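Local atomic coordinates of probable adenylyl-sulfate kinase (PDB entry 2YVU), a protein that probably transfers a phosphate from ATP to adenosine 5'-phosphosulfate, giving 3'-phosphoadenylyl sulfate, the activated form of sulfate. Residues T54-G59 / K72-I77; V15-G20 / V88-V93; F114-V119 / E154-P159; T31-L36 / Y176-V181. One frame throughout, in Å; residues are numbered along the deposited sequence.

Contact 1. Residues T54-G59 / K72-I77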
loop_
_atom_site.group_PDB
_atom_site.type_symbol
_atom_site.label_atom_id
_atom_site.label_comp_id
_atom_site.label_asym_id
_atom_site.label_seq_id
_atom_site.Cartn_x
_atom_site.Cartn_y
_atom_site.Cartn_z
ATOM N N THR A 54 -0.496 11.497 -4.666
ATOM C CA THR A 54 -1.926 11.681 -4.846
ATOM C C THR A 54 -2.721 10.484 -4.357
ATOM O O THR A 54 -3.936 10.423 -4.564
ATOM C CB THR A 54 -2.299 11.924 -6.326
ATOM O OG1 THR A 54 -1.913 10.790 -7.110
ATOM C CG2 THR A 54 -1.601 13.171 -6.850
ATOM N N THR A 55 -2.063 9.533 -3.700
ATOM C CA THR A 55 -2.795 8.353 -3.248
ATOM C C THR A 55 -2.579 7.929 -1.798
ATOM O O THR A 55 -3.352 8.283 -0.925
ATOM C CB THR A 55 -2.485 7.135 -4.159
ATOM O OG1 THR A 55 -1.090 6.796 -4.043
ATOM C CG2 THR A 55 -2.841 7.453 -5.629
ATOM N N VAL A 56 -1.514 7.178 -1.545
ATOM C CA VAL A 56 -1.251 6.665 -0.205
ATOM C C VAL A 56 -0.583 7.620 0.767
ATOM O O VAL A 56 -0.664 7.446 1.979
ATOM C CB VAL A 56 -0.424 5.349 -0.293
ATOM C CG1 VAL A 56 -1.193 4.325 -1.127
ATOM C CG2 VAL A 56 0.937 5.613 -0.924
ATOM N N SER A 57 0.071 8.643 0.236
ATOM C CA SER A 57 0.748 9.615 1.075
ATOM C C SER A 57 0.322 11.012 0.628
ATOM O O SER A 57 1.101 11.945 0.681
ATOM C CB SER A 57 2.266 9.457 0.926
ATOM O OG SER A 57 2.652 8.115 1.154
ATOM N N GLU A 58 -0.933 11.143 0.214
ATOM C CA GLU A 58 -1.462 12.409 -0.295
ATOM C C GLU A 58 -1.419 13.695 0.528
ATOM O O GLU A 58 -1.338 14.780 -0.051
ATOM C CB GLU A 58 -2.901 12.219 -0.773
ATOM C CG GLU A 58 -3.465 13.452 -1.468
ATOM C CD GLU A 58 -4.854 13.225 -2.030
ATOM O OE1 GLU A 58 -5.092 13.638 -3.185
ATOM O OE2 GLU A 58 -5.705 12.641 -1.320
ATOM N N GLY A 59 -1.481 13.624 1.851
ATOM C CA GLY A 59 -1.471 14.883 2.589
ATOM C C GLY A 59 -0.372 15.081 3.613
ATOM O O GLY A 59 -0.611 15.604 4.703
ATOM N N LYS A 72 8.267 4.324 5.496
ATOM C CA LYS A 72 7.931 3.106 6.216
ATOM C C LYS A 72 6.636 2.557 5.599
ATOM O O LYS A 72 6.445 1.358 5.452
ATOM C CB LYS A 72 7.706 3.416 7.696
ATOM C CG LYS A 72 7.124 2.243 8.475
ATOM C CD LYS A 72 6.967 2.586 9.948
ATOM C CE LYS A 72 6.566 1.352 10.757
ATOM N NZ LYS A 72 6.394 1.672 12.215
ATOM N N ARG A 73 5.742 3.465 5.246
ATOM C CA ARG A 73 4.484 3.087 4.649
ATOM C C ARG A 73 4.721 2.417 3.305
ATOM O O ARG A 73 4.109 1.398 2.998
ATOM C CB ARG A 73 3.621 4.325 4.475
ATOM C CG ARG A 73 2.330 4.047 3.807
ATOM C CD ARG A 73 1.361 5.100 4.229
ATOM N NE ARG A 73 1.763 6.372 3.705
ATOM C CZ ARG A 73 1.751 7.503 4.393
ATOM N NH1 ARG A 73 1.354 7.536 5.662
ATOM N NH2 ARG A 73 2.142 8.603 3.791
ATOM N N ILE A 74 5.609 2.997 2.505
ATOM C CA ILE A 74 5.925 2.421 1.205
ATOM C C ILE A 74 6.527 1.035 1.380
ATOM O O ILE A 74 6.213 0.122 0.631
ATOM C CB ILE A 74 6.926 3.296 0.422
ATOM C CG1 ILE A 74 6.252 4.616 0.016
ATOM C CG2 ILE A 74 7.418 2.545 -0.815
ATOM C CD1 ILE A 74 4.929 4.424 -0.733
ATOM N N ALA A 75 7.402 0.894 2.378
ATOM C CA ALA A 75 8.055 -0.379 2.664
ATOM C C ALA A 75 7.011 -1.474 2.965
ATOM O O ALA A 75 7.151 -2.629 2.589
ATOM C CB ALA A 75 8.982 -0.207 3.860
ATOM N N TRP A 76 5.953 -1.107 3.651
ATOM C CA TRP A 76 4.954 -2.112 3.957
ATOM C C TRP A 76 4.132 -2.520 2.756
ATOM O O TRP A 76 3.843 -3.708 2.581
ATOM C CB TRP A 76 4.067 -1.622 5.075
ATOM C CG TRP A 76 4.649 -2.031 6.387
ATOM C CD1 TRP A 76 5.405 -1.273 7.234
ATOM C CD2 TRP A 76 4.559 -3.330 6.974
ATOM N NE1 TRP A 76 5.787 -2.022 8.317
ATOM C CE2 TRP A 76 5.279 -3.290 8.184
ATOM C CE3 TRP A 76 3.936 -4.527 6.590
ATOM C CZ2 TRP A 76 5.394 -4.405 9.024
ATOM C CZ3 TRP A 76 4.048 -5.640 7.427
ATOM C CH2 TRP A 76 4.772 -5.566 8.631
ATOM N N ILE A 77 3.774 -1.537 1.927
ATOM C CA ILE A 77 2.993 -1.783 0.721
ATOM C C ILE A 77 3.841 -2.666 -0.191
ATOM O O ILE A 77 3.346 -3.608 -0.799
ATOM C CB ILE A 77 2.668 -0.466 -0.003
ATOM C CG1 ILE A 77 1.777 0.407 0.893
ATOM C CG2 ILE A 77 2.045 -0.750 -1.360
ATOM C CD1 ILE A 77 1.498 1.841 0.349
#
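Arg73 turns NE and NH2 toward a single acceptor, the Ser57 hydroxyl. The shorter bond runs from Arg73 NH2 to Ser57 OG, 2.7 Å and nearly straight at 163°; the longer, from Arg73 NE to Ser57 OG, is 3.2 Å and more bent. Both lie in the guanidinium plane, so the hydroxyl sits at the edge of the group. His70 ND1 is hydrogen-bonded to the same oxygen. Val56 O lies instead over one guanidinium face, where the angle rules out a bond to NE; it accepts one from Arg73 NH1 of the second subunit. The loop after helix 49-53 is thus tied both to helix 64-82 of its own P-loop kinase chain and to the dimer partner. A leucine in place of Arg73 would remove the planar pair of donors, and Ser57 OG would probably be left to His70, with the loop freer to shift. The remaining contacts are apolar. Val56 CG1 and Ile77 CD1 meet tip to tip at 3.9 Å. Ile74 crosses Val56 at about a right angle, its CD1 4.2 Å from Val56 CG2.

Contact 2. Residues V15-G20 / V88-V93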
loop_
_atom_site.group_PDB
_atom_site.type_symbol
_atom_site.label_atom_id
_atom_site.label_comp_id
_atom_site.label_asym_id
_atom_site.label_seq_id
_atom_site.Cartn_x
_atom_site.Cartn_y
_atom_site.Cartn_z
ATOM N N VAL A 15 11.850 -6.561 -4.104
ATOM C CA VAL A 15 11.685 -5.109 -4.038
ATOM C C VAL A 15 12.960 -4.492 -4.595
ATOM O O VAL A 15 14.056 -4.706 -4.064
ATOM C CB VAL A 15 11.480 -4.589 -2.567
ATOM C CG1 VAL A 15 11.330 -3.026 -2.566
ATOM C CG2 VAL A 15 10.256 -5.213 -1.965
ATOM N N VAL A 16 12.823 -3.773 -5.701
ATOM C CA VAL A 16 13.955 -3.104 -6.303
ATOM C C VAL A 16 13.779 -1.652 -5.873
ATOM O O VAL A 16 12.793 -1.000 -6.244
ATOM C CB VAL A 16 13.920 -3.203 -7.845
ATOM C CG1 VAL A 16 15.113 -2.470 -8.423
ATOM C CG2 VAL A 16 13.879 -4.643 -8.272
ATOM N N TRP A 17 14.725 -1.161 -5.078
ATOM C CA TRP A 17 14.676 0.196 -4.545
ATOM C C TRP A 17 15.658 1.152 -5.211
ATOM O O TRP A 17 16.869 1.121 -4.919
ATOM C CB TRP A 17 14.934 0.152 -3.039
ATOM C CG TRP A 17 14.632 1.441 -2.336
ATOM C CD1 TRP A 17 15.473 2.516 -2.180
ATOM C CD2 TRP A 17 13.370 1.838 -1.795
ATOM N NE1 TRP A 17 14.803 3.562 -1.579
ATOM C CE2 TRP A 17 13.508 3.177 -1.342
ATOM C CE3 TRP A 17 12.127 1.198 -1.651
ATOM C CZ2 TRP A 17 12.453 3.884 -0.774
ATOM C CZ3 TRP A 17 11.084 1.902 -1.085
ATOM C CH2 TRP A 17 11.250 3.236 -0.653
ATOM N N LEU A 18 15.164 2.015 -6.105
ATOM C CA LEU A 18 16.093 2.926 -6.759
ATOM C C LEU A 18 16.317 4.156 -5.886
ATOM O O LEU A 18 15.366 4.831 -5.493
ATOM C CB LEU A 18 15.557 3.342 -8.124
ATOM C CG LEU A 18 15.124 2.203 -9.063
ATOM C CD1 LEU A 18 14.259 2.771 -10.176
ATOM C CD2 LEU A 18 16.327 1.497 -9.638
ATOM N N THR A 19 17.571 4.454 -5.575
ATOM C CA THR A 19 17.849 5.627 -4.767
ATOM C C THR A 19 18.842 6.515 -5.521
ATOM O O THR A 19 19.795 6.030 -6.151
ATOM C CB THR A 19 18.412 5.239 -3.362
ATOM O OG1 THR A 19 18.761 6.421 -2.637
ATOM C CG2 THR A 19 19.645 4.364 -3.497
ATOM N N GLY A 20 18.594 7.819 -5.468
ATOM C CA GLY A 20 19.441 8.763 -6.151
ATOM C C GLY A 20 18.818 10.144 -6.092
ATOM O O GLY A 20 17.698 10.299 -5.617
ATOM N N VAL A 88 8.289 -5.536 -7.114
ATOM C CA VAL A 88 7.995 -4.143 -6.802
ATOM C C VAL A 88 9.171 -3.249 -7.082
ATOM O O VAL A 88 10.210 -3.374 -6.439
ATOM C CB VAL A 88 7.630 -3.981 -5.340
ATOM C CG1 VAL A 88 7.037 -2.552 -5.086
ATOM C CG2 VAL A 88 6.652 -5.081 -4.951
ATOM N N ILE A 89 9.018 -2.366 -8.057
ATOM C CA ILE A 89 10.103 -1.449 -8.397
ATOM C C ILE A 89 9.788 -0.092 -7.773
ATOM O O ILE A 89 8.760 0.535 -8.077
ATOM C CB ILE A 89 10.265 -1.350 -9.928
ATOM C CG1 ILE A 89 10.550 -2.754 -10.495
ATOM C CG2 ILE A 89 11.422 -0.414 -10.285
ATOM C CD1 ILE A 89 10.272 -2.875 -12.001
ATOM N N CYS A 90 10.663 0.353 -6.877
ATOM C CA CYS A 90 10.443 1.615 -6.178
ATOM C C CYS A 90 11.398 2.740 -6.555
ATOM O O CYS A 90 12.605 2.534 -6.656
ATOM C CB CYS A 90 10.534 1.399 -4.664
ATOM S SG CYS A 90 9.346 0.287 -3.978
ATOM N N SER A 91 10.846 3.936 -6.731
ATOM C CA SER A 91 11.637 5.110 -7.069
ATOM C C SER A 91 11.187 6.251 -6.180
ATOM O O SER A 91 10.168 6.907 -6.445
ATOM C CB SER A 91 11.433 5.525 -8.523
ATOM O OG SER A 91 12.188 6.700 -8.751
ATOM N N PHE A 92 11.937 6.493 -5.118
ATOM C CA PHE A 92 11.551 7.538 -4.194
ATOM C C PHE A 92 12.674 8.464 -3.788
ATOM O O PHE A 92 13.842 8.194 -4.045
ATOM C CB PHE A 92 10.959 6.919 -2.927
ATOM C CG PHE A 92 9.610 6.327 -3.129
ATOM C CD1 PHE A 92 9.472 4.986 -3.460
ATOM C CD2 PHE A 92 8.472 7.128 -3.042
ATOM C CE1 PHE A 92 8.212 4.438 -3.703
ATOM C CE2 PHE A 92 7.204 6.590 -3.285
ATOM C CZ PHE A 92 7.072 5.241 -3.614
ATOM N N VAL A 93 12.290 9.569 -3.153
ATOM C CA VAL A 93 13.253 10.527 -2.641
ATOM C C VAL A 93 13.535 10.014 -1.221
ATOM O O VAL A 93 12.698 10.136 -0.315
ATOM C CB VAL A 93 12.663 11.958 -2.613
ATOM C CG1 VAL A 93 11.356 11.967 -1.865
ATOM C CG2 VAL A 93 13.646 12.923 -1.971
HETATM O O HOH W 1 16.835 8.637 -2.860
#
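Val15 pairs with Val88 in two parallel strands whose short axes run 15° apart, and its CA sends a C-H toward Val88 O. Val16 makes two main-chain bonds: its N donates to Val88 O at 2.7 Å. Its carbonyl O in turn accepts from Cys90 N at 2.6 Å, so one residue links to two on the neighbouring strand. Trp17 lies on the other face from Val16. With CG anti to the backbone N (chi1 -168°), its indole lies against Cys90, bringing Trp17 CE3 to 3.4 Å from Cys90 CB, with both CB and the sulfur oblique to the ring. The far end of the indole reaches Phe92; the two six-membered rings are nearly parallel, at 22°, but slid apart with centroids 5.5 Å from each other. An alanine at Trp17 would probably open a gap between Cys90 and Phe92 and leave Ser94, the presumed phosphoserine site, without the hydrogen bond that Trp17 NE1 makes to its OG. Leu18 N donates to Cys90 O at 2.7 Å, while Leu18 CD1 packs 4.3 Å from Ile89 CG2. Beyond, Gly20, which opens the probable ATP-binding P-loop, reaches Phe92 through a water: Gly20 N donates to it at 3.3 Å, and it donates to Phe92 O at 3.2 Å. Helices 64-82 and 97-109 pack on the Trp17 face, helix 26-39 on the Leu18 and Ile89 face, and strand 114-120 borders strand 14-19 on its other edge.

Contact 3. Residues F114-V119 / E154-P159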
loop_
_atom_site.group_PDB
_atom_site.type_symbol
_atom_site.label_atom_id
_atom_site.label_comp_id
_atom_site.label_asym_id
_atom_site.label_seq_id
_atom_site.Cartn_x
_atom_site.Cartn_y
_atom_site.Cartn_z
ATOM N N PHE A 114 15.834 -7.508 -1.107
ATOM C CA PHE A 114 15.730 -6.061 -1.256
ATOM C C PHE A 114 16.974 -5.576 -1.985
ATOM O O PHE A 114 18.072 -5.579 -1.427
ATOM C CB PHE A 114 15.606 -5.399 0.123
ATOM C CG PHE A 114 15.433 -3.895 0.074
ATOM C CD1 PHE A 114 16.539 -3.043 0.143
ATOM C CD2 PHE A 114 14.163 -3.331 -0.010
ATOM C CE1 PHE A 114 16.378 -1.656 0.140
ATOM C CE2 PHE A 114 13.984 -1.938 -0.016
ATOM C CZ PHE A 114 15.091 -1.098 0.061
ATOM N N LEU A 115 16.798 -5.161 -3.235
ATOM C CA LEU A 115 17.923 -4.697 -4.042
ATOM C C LEU A 115 18.035 -3.180 -4.073
ATOM O O LEU A 115 17.249 -2.499 -4.734
ATOM C CB LEU A 115 17.798 -5.218 -5.481
ATOM C CG LEU A 115 17.623 -6.730 -5.603
ATOM C CD1 LEU A 115 17.364 -7.138 -7.048
ATOM C CD2 LEU A 115 18.859 -7.393 -5.061
ATOM N N GLU A 116 19.020 -2.652 -3.362
ATOM C CA GLU A 116 19.242 -1.216 -3.318
ATOM C C GLU A 116 20.113 -0.833 -4.514
ATOM O O GLU A 116 21.294 -1.186 -4.596
ATOM C CB GLU A 116 19.908 -0.842 -2.002
ATOM C CG GLU A 116 20.152 0.638 -1.803
ATOM C CD GLU A 116 20.456 0.960 -0.344
ATOM O OE1 GLU A 116 20.861 0.047 0.394
ATOM O OE2 GLU A 116 20.292 2.121 0.068
ATOM N N ILE A 117 19.501 -0.122 -5.448
ATOM C CA ILE A 117 20.154 0.294 -6.683
ATOM C C ILE A 117 20.512 1.772 -6.653
ATOM O O ILE A 117 19.630 2.647 -6.614
ATOM C CB ILE A 117 19.212 0.059 -7.883
ATOM C CG1 ILE A 117 18.646 -1.363 -7.809
ATOM C CG2 ILE A 117 19.923 0.430 -9.207
ATOM C CD1 ILE A 117 19.705 -2.497 -7.854
ATOM N N TYR A 118 21.805 2.058 -6.701
ATOM C CA TYR A 118 22.242 3.445 -6.686
ATOM C C TYR A 118 22.329 4.023 -8.096
ATOM O O TYR A 118 23.184 3.627 -8.896
ATOM C CB TYR A 118 23.592 3.564 -5.957
ATOM C CG TYR A 118 24.177 4.970 -5.907
ATOM C CD1 TYR A 118 23.358 6.096 -5.827
ATOM C CD2 TYR A 118 25.552 5.166 -5.881
ATOM C CE1 TYR A 118 23.900 7.396 -5.719
ATOM C CE2 TYR A 118 26.103 6.455 -5.770
ATOM C CZ TYR A 118 25.270 7.561 -5.691
ATOM O OH TYR A 118 25.820 8.831 -5.604
ATOM N N VAL A 119 21.422 4.955 -8.386
ATOM C CA VAL A 119 21.361 5.658 -9.659
ATOM C C VAL A 119 22.240 6.890 -9.412
ATOM O O VAL A 119 21.827 7.868 -8.783
ATOM C CB VAL A 119 19.907 6.046 -9.989
ATOM C CG1 VAL A 119 19.830 6.726 -11.365
ATOM C CG2 VAL A 119 19.035 4.791 -9.954
ATOM N N GLU A 154 22.951 10.963 0.833
ATOM C CA GLU A 154 23.928 10.036 1.390
ATOM C C GLU A 154 23.943 8.760 0.561
ATOM O O GLU A 154 23.031 7.928 0.669
ATOM C CB GLU A 154 23.557 9.718 2.844
ATOM C CG GLU A 154 23.166 10.964 3.611
ATOM C CD GLU A 154 22.956 10.710 5.077
ATOM O OE1 GLU A 154 22.223 9.763 5.415
ATOM O OE2 GLU A 154 23.514 11.470 5.892
ATOM N N PRO A 155 24.982 8.574 -0.266
ATOM C CA PRO A 155 25.054 7.373 -1.103
ATOM C C PRO A 155 25.022 6.081 -0.298
ATOM O O PRO A 155 25.454 6.054 0.845
ATOM C CB PRO A 155 26.380 7.548 -1.849
ATOM C CG PRO A 155 26.560 9.019 -1.888
ATOM C CD PRO A 155 26.140 9.448 -0.508
ATOM N N PRO A 156 24.489 4.994 -0.882
ATOM C CA PRO A 156 24.435 3.713 -0.168
ATOM C C PRO A 156 25.865 3.216 0.065
ATOM O O PRO A 156 26.718 3.354 -0.816
ATOM C CB PRO A 156 23.676 2.803 -1.139
ATOM C CG PRO A 156 22.883 3.752 -1.961
ATOM C CD PRO A 156 23.823 4.887 -2.188
ATOM N N GLU A 157 26.124 2.661 1.247
ATOM C CA GLU A 157 27.447 2.124 1.576
ATOM C C GLU A 157 27.739 0.913 0.688
ATOM O O GLU A 157 28.802 0.812 0.055
ATOM C CB GLU A 157 27.488 1.666 3.035
ATOM C CG GLU A 157 27.167 2.736 4.050
ATOM C CD GLU A 157 28.227 3.808 4.115
ATOM O OE1 GLU A 157 28.047 4.766 4.895
ATOM O OE2 GLU A 157 29.238 3.694 3.389
ATOM N N ASN A 158 26.786 -0.010 0.657
ATOM C CA ASN A 158 26.932 -1.216 -0.136
ATOM C C ASN A 158 25.672 -1.528 -0.921
ATOM O O ASN A 158 24.853 -2.338 -0.502
ATOM C CB ASN A 158 27.287 -2.394 0.769
ATOM C CG ASN A 158 28.533 -3.106 0.315
ATOM O OD1 ASN A 158 28.489 -3.974 -0.564
ATOM N ND2 ASN A 158 29.666 -2.720 0.889
ATOM N N PRO A 159 25.497 -0.867 -2.075
ATOM C CA PRO A 159 24.326 -1.075 -2.931
ATOM C C PRO A 159 24.433 -2.397 -3.673
ATOM O O PRO A 159 25.512 -2.942 -3.829
ATOM C CB PRO A 159 24.397 0.100 -3.880
ATOM C CG PRO A 159 25.868 0.214 -4.093
ATOM C CD PRO A 159 26.406 0.121 -2.677
#
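Strand 114-119 and the irregular 154-159 segment come nearest at Glu116 and Pro159, whose CA atoms are 5.1 Å apart, yet no hydrogen bond joins the two segments. Pro159 lacks an N-H to offer, and its CB instead rests 3.4 Å from Glu116 O; backbone pairing of Glu116 begins one residue later, with Gln160. Three prolines then meet two side chains of strand 114-120, an inner strand of the parallel sheet in this P-loop kinase fold. Tyr118, its CG anti to the backbone N (chi1 178°), extends along Pro155 and Pro156, and its side chain lies about 5 Å from Gly20 of the probable ATP site. Pro156 CD stands over one ring face, 4.0 Å from the Tyr118 ring centroid and 21° off the normal, a CH-pi contact. It is displaced toward the CG side of the ring, where Pro156 CD lies 3.7 Å from Tyr118 CG. Farther out, Pro155 runs alongside the tyrosine, its CG 3.8 Å from Tyr118 OH. At the inner end, Pro159 CB approaches Tyr118 CB at 4.1 Å. Glu116 meets a different part of the Pro156 ring, with Pro156 CB 3.7 Å from Glu116 OE2. That carboxylate has its charged partners on helix 97-109: OE2 pairs with Arg100 and OE1 with Arg104. The loop leading into strand 161-164 is therefore laid against the strand by proline C-H surfaces, on an aromatic face and against the carboxylate end of an acid whose charge is met from elsewhere, consistent with a contact governed by shape.

Contact 4. Residues T31-L36 / Y176-V181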
loop_
_atom_site.group_PDB
_atom_site.type_symbol
_atom_site.label_atom_id
_atom_site.label_comp_id
_atom_site.label_asym_id
_atom_site.label_seq_id
_atom_site.Cartn_x
_atom_site.Cartn_y
_atom_site.Cartn_z
ATOM N N THR A 31 10.510 2.587 -14.996
ATOM C CA THR A 31 9.465 2.324 -15.978
ATOM C C THR A 31 9.893 1.438 -17.146
ATOM O O THR A 31 9.125 0.601 -17.618
ATOM C CB THR A 31 8.907 3.663 -16.515
ATOM O OG1 THR A 31 8.311 4.387 -15.427
ATOM C CG2 THR A 31 7.851 3.410 -17.571
ATOM N N ARG A 32 11.108 1.643 -17.628
ATOM C CA ARG A 32 11.617 0.841 -18.723
ATOM C C ARG A 32 11.865 -0.567 -18.222
ATOM O O ARG A 32 11.557 -1.542 -18.920
ATOM C CB ARG A 32 12.874 1.497 -19.295
ATOM C CG ARG A 32 12.510 2.838 -19.947
ATOM C CD ARG A 32 13.687 3.700 -20.354
ATOM N NE ARG A 32 14.525 3.095 -21.380
ATOM C CZ ARG A 32 14.871 3.703 -22.514
ATOM N NH1 ARG A 32 14.443 4.932 -22.773
ATOM N NH2 ARG A 32 15.671 3.091 -23.374
ATOM N N LEU A 33 12.379 -0.695 -17.001
ATOM C CA LEU A 33 12.586 -2.027 -16.469
ATOM C C LEU A 33 11.229 -2.708 -16.300
ATOM O O LEU A 33 11.054 -3.877 -16.633
ATOM C CB LEU A 33 13.310 -1.985 -15.122
ATOM C CG LEU A 33 13.377 -3.360 -14.439
ATOM C CD1 LEU A 33 14.250 -4.303 -15.223
ATOM C CD2 LEU A 33 13.915 -3.210 -13.015
ATOM N N ALA A 34 10.262 -1.962 -15.786
ATOM C CA ALA A 34 8.935 -2.514 -15.562
ATOM C C ALA A 34 8.315 -2.985 -16.877
ATOM O O ALA A 34 7.695 -4.053 -16.943
ATOM C CB ALA A 34 8.050 -1.461 -14.895
ATOM N N ASP A 35 8.478 -2.192 -17.928
ATOM C CA ASP A 35 7.925 -2.575 -19.228
ATOM C C ASP A 35 8.513 -3.922 -19.679
ATOM O O ASP A 35 7.790 -4.792 -20.160
ATOM C CB ASP A 35 8.234 -1.497 -20.271
ATOM C CG ASP A 35 7.406 -1.656 -21.528
ATOM O OD1 ASP A 35 6.170 -1.771 -21.395
ATOM O OD2 ASP A 35 7.978 -1.666 -22.645
ATOM N N LEU A 36 9.825 -4.094 -19.513
ATOM C CA LEU A 36 10.495 -5.338 -19.901
ATOM C C LEU A 36 9.957 -6.589 -19.204
ATOM O O LEU A 36 9.694 -7.617 -19.836
ATOM C CB LEU A 36 11.998 -5.244 -19.613
ATOM C CG LEU A 36 12.902 -4.296 -20.418
ATOM C CD1 LEU A 36 14.342 -4.419 -19.898
ATOM C CD2 LEU A 36 12.860 -4.637 -21.902
ATOM N N TYR A 176 21.491 -3.502 -17.601
ATOM C CA TYR A 176 22.359 -3.966 -16.523
ATOM C C TYR A 176 21.525 -4.325 -15.301
ATOM O O TYR A 176 21.798 -5.324 -14.639
ATOM C CB TYR A 176 23.384 -2.870 -16.195
ATOM C CG TYR A 176 24.552 -3.254 -15.292
ATOM C CD1 TYR A 176 25.278 -4.435 -15.494
ATOM C CD2 TYR A 176 24.978 -2.390 -14.279
ATOM C CE1 TYR A 176 26.394 -4.740 -14.719
ATOM C CE2 TYR A 176 26.096 -2.683 -13.488
ATOM C CZ TYR A 176 26.800 -3.861 -13.716
ATOM O OH TYR A 176 27.899 -4.148 -12.930
ATOM N N LEU A 177 20.503 -3.516 -15.011
ATOM C CA LEU A 177 19.615 -3.743 -13.852
ATOM C C LEU A 177 18.758 -4.977 -14.091
ATOM O O LEU A 177 18.494 -5.760 -13.183
ATOM C CB LEU A 177 18.673 -2.535 -13.640
ATOM C CG LEU A 177 18.230 -2.065 -12.233
ATOM C CD1 LEU A 177 16.846 -1.423 -12.304
ATOM C CD2 LEU A 177 18.228 -3.190 -11.242
ATOM N N TYR A 178 18.304 -5.116 -15.330
ATOM C CA TYR A 178 17.489 -6.251 -15.725
ATOM C C TYR A 178 18.238 -7.559 -15.500
ATOM O O TYR A 178 17.636 -8.537 -15.084
ATOM C CB TYR A 178 17.084 -6.101 -17.199
ATOM C CG TYR A 178 16.449 -7.343 -17.806
ATOM C CD1 TYR A 178 17.234 -8.426 -18.210
ATOM C CD2 TYR A 178 15.065 -7.429 -17.985
ATOM C CE1 TYR A 178 16.666 -9.557 -18.775
ATOM C CE2 TYR A 178 14.479 -8.567 -18.554
ATOM C CZ TYR A 178 15.290 -9.621 -18.944
ATOM O OH TYR A 178 14.738 -10.740 -19.500
ATOM N N SER A 179 19.544 -7.587 -15.763
ATOM C CA SER A 179 20.323 -8.820 -15.570
ATOM C C SER A 179 20.399 -9.218 -14.100
ATOM O O SER A 179 20.319 -10.406 -13.774
ATOM C CB SER A 179 21.740 -8.662 -16.124
ATOM O OG SER A 179 21.725 -8.527 -17.535
ATOM N N LEU A 180 20.548 -8.230 -13.215
ATOM C CA LEU A 180 20.611 -8.484 -11.767
ATOM C C LEU A 180 19.238 -9.018 -11.327
ATOM O O LEU A 180 19.140 -10.037 -10.633
ATOM C CB LEU A 180 20.925 -7.183 -10.990
ATOM C CG LEU A 180 21.570 -7.181 -9.582
ATOM C CD1 LEU A 180 20.948 -6.075 -8.701
ATOM C CD2 LEU A 180 21.393 -8.516 -8.905
ATOM N N VAL A 181 18.174 -8.332 -11.739
ATOM C CA VAL A 181 16.824 -8.760 -11.371
ATOM C C VAL A 181 16.562 -10.202 -11.822
ATOM O O VAL A 181 16.106 -11.032 -11.039
ATOM C CB VAL A 181 15.746 -7.836 -12.009
ATOM C CG1 VAL A 181 14.382 -8.499 -11.932
ATOM C CG2 VAL A 181 15.700 -6.489 -11.255
#
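Leu33 sends its two methyl branches to different residues of helix 176-181. Its CG is anti to the backbone N (chi1 172°), which directs the fork at helix 170-184. Branch CD2 crosses the Leu177 side chain at about a right angle, 3.5 Å from Leu177 CD1. Leu177 presents that methyl from a chi1 of -145°, well short of a staggered anti form. The same Leu33 branch meets Val181 tip to tip, Leu33 CD2 to Val181 CG2 being 4.1 Å. Branch CD1 turns to the base of Tyr178, 3.9 Å from Tyr178 CB, and lies near the ring plane at its edge. One turn on from Leu33, Leu36 approaches the tyrosine ring obliquely, Leu36 CD1 at 3.6 Å from Tyr178 CD2. The short helix axes are 10.4 Å apart at closest and cross at -51°, a separation bridged by these branched side chains. Both helices lie on the same face of the parallel sheet of this P-loop fold: Leu177 also touches Leu18 and Val181 touches Val16, while Leu33 touches Ile89, which is on the same face as those two residues. The C-terminal helix is thus packed beside the helix that follows the P-loop. No hydrogen bond crosses between the segments. Polar links stand at the margins, where Tyr178 OH is hydrogen-bonded to Glu40 OE2 and Arg32 forms a salt bridge with Glu171, so the pairing itself depends on apolar burial and the fit of methyl groups.

The contacts span the layers of one P-loop kinase fold. Contact 2 lies at its heart, about 2 Å from the chain centre, within the parallel sheet; contact 3 takes up the adjoining strand 114-120, with centres 10 Å apart. Contacts 1 and 4 sit on opposite sides of the chain centre, about 23 Å apart between centres, where helix 64-82 and helices 26-39 and 170-184 pack on the two sheet faces. Ile74 of contact 1 touches Trp17 and Phe92, whereas Leu33 of contact 4 touches Ile89. Along the chain, contact 1 is nested within contact 2, contact 3 follows, and contact 4 brackets contacts 1 and 3 while its segments alternate with those of contact 2, tying the C-terminal helix to the start of the fold.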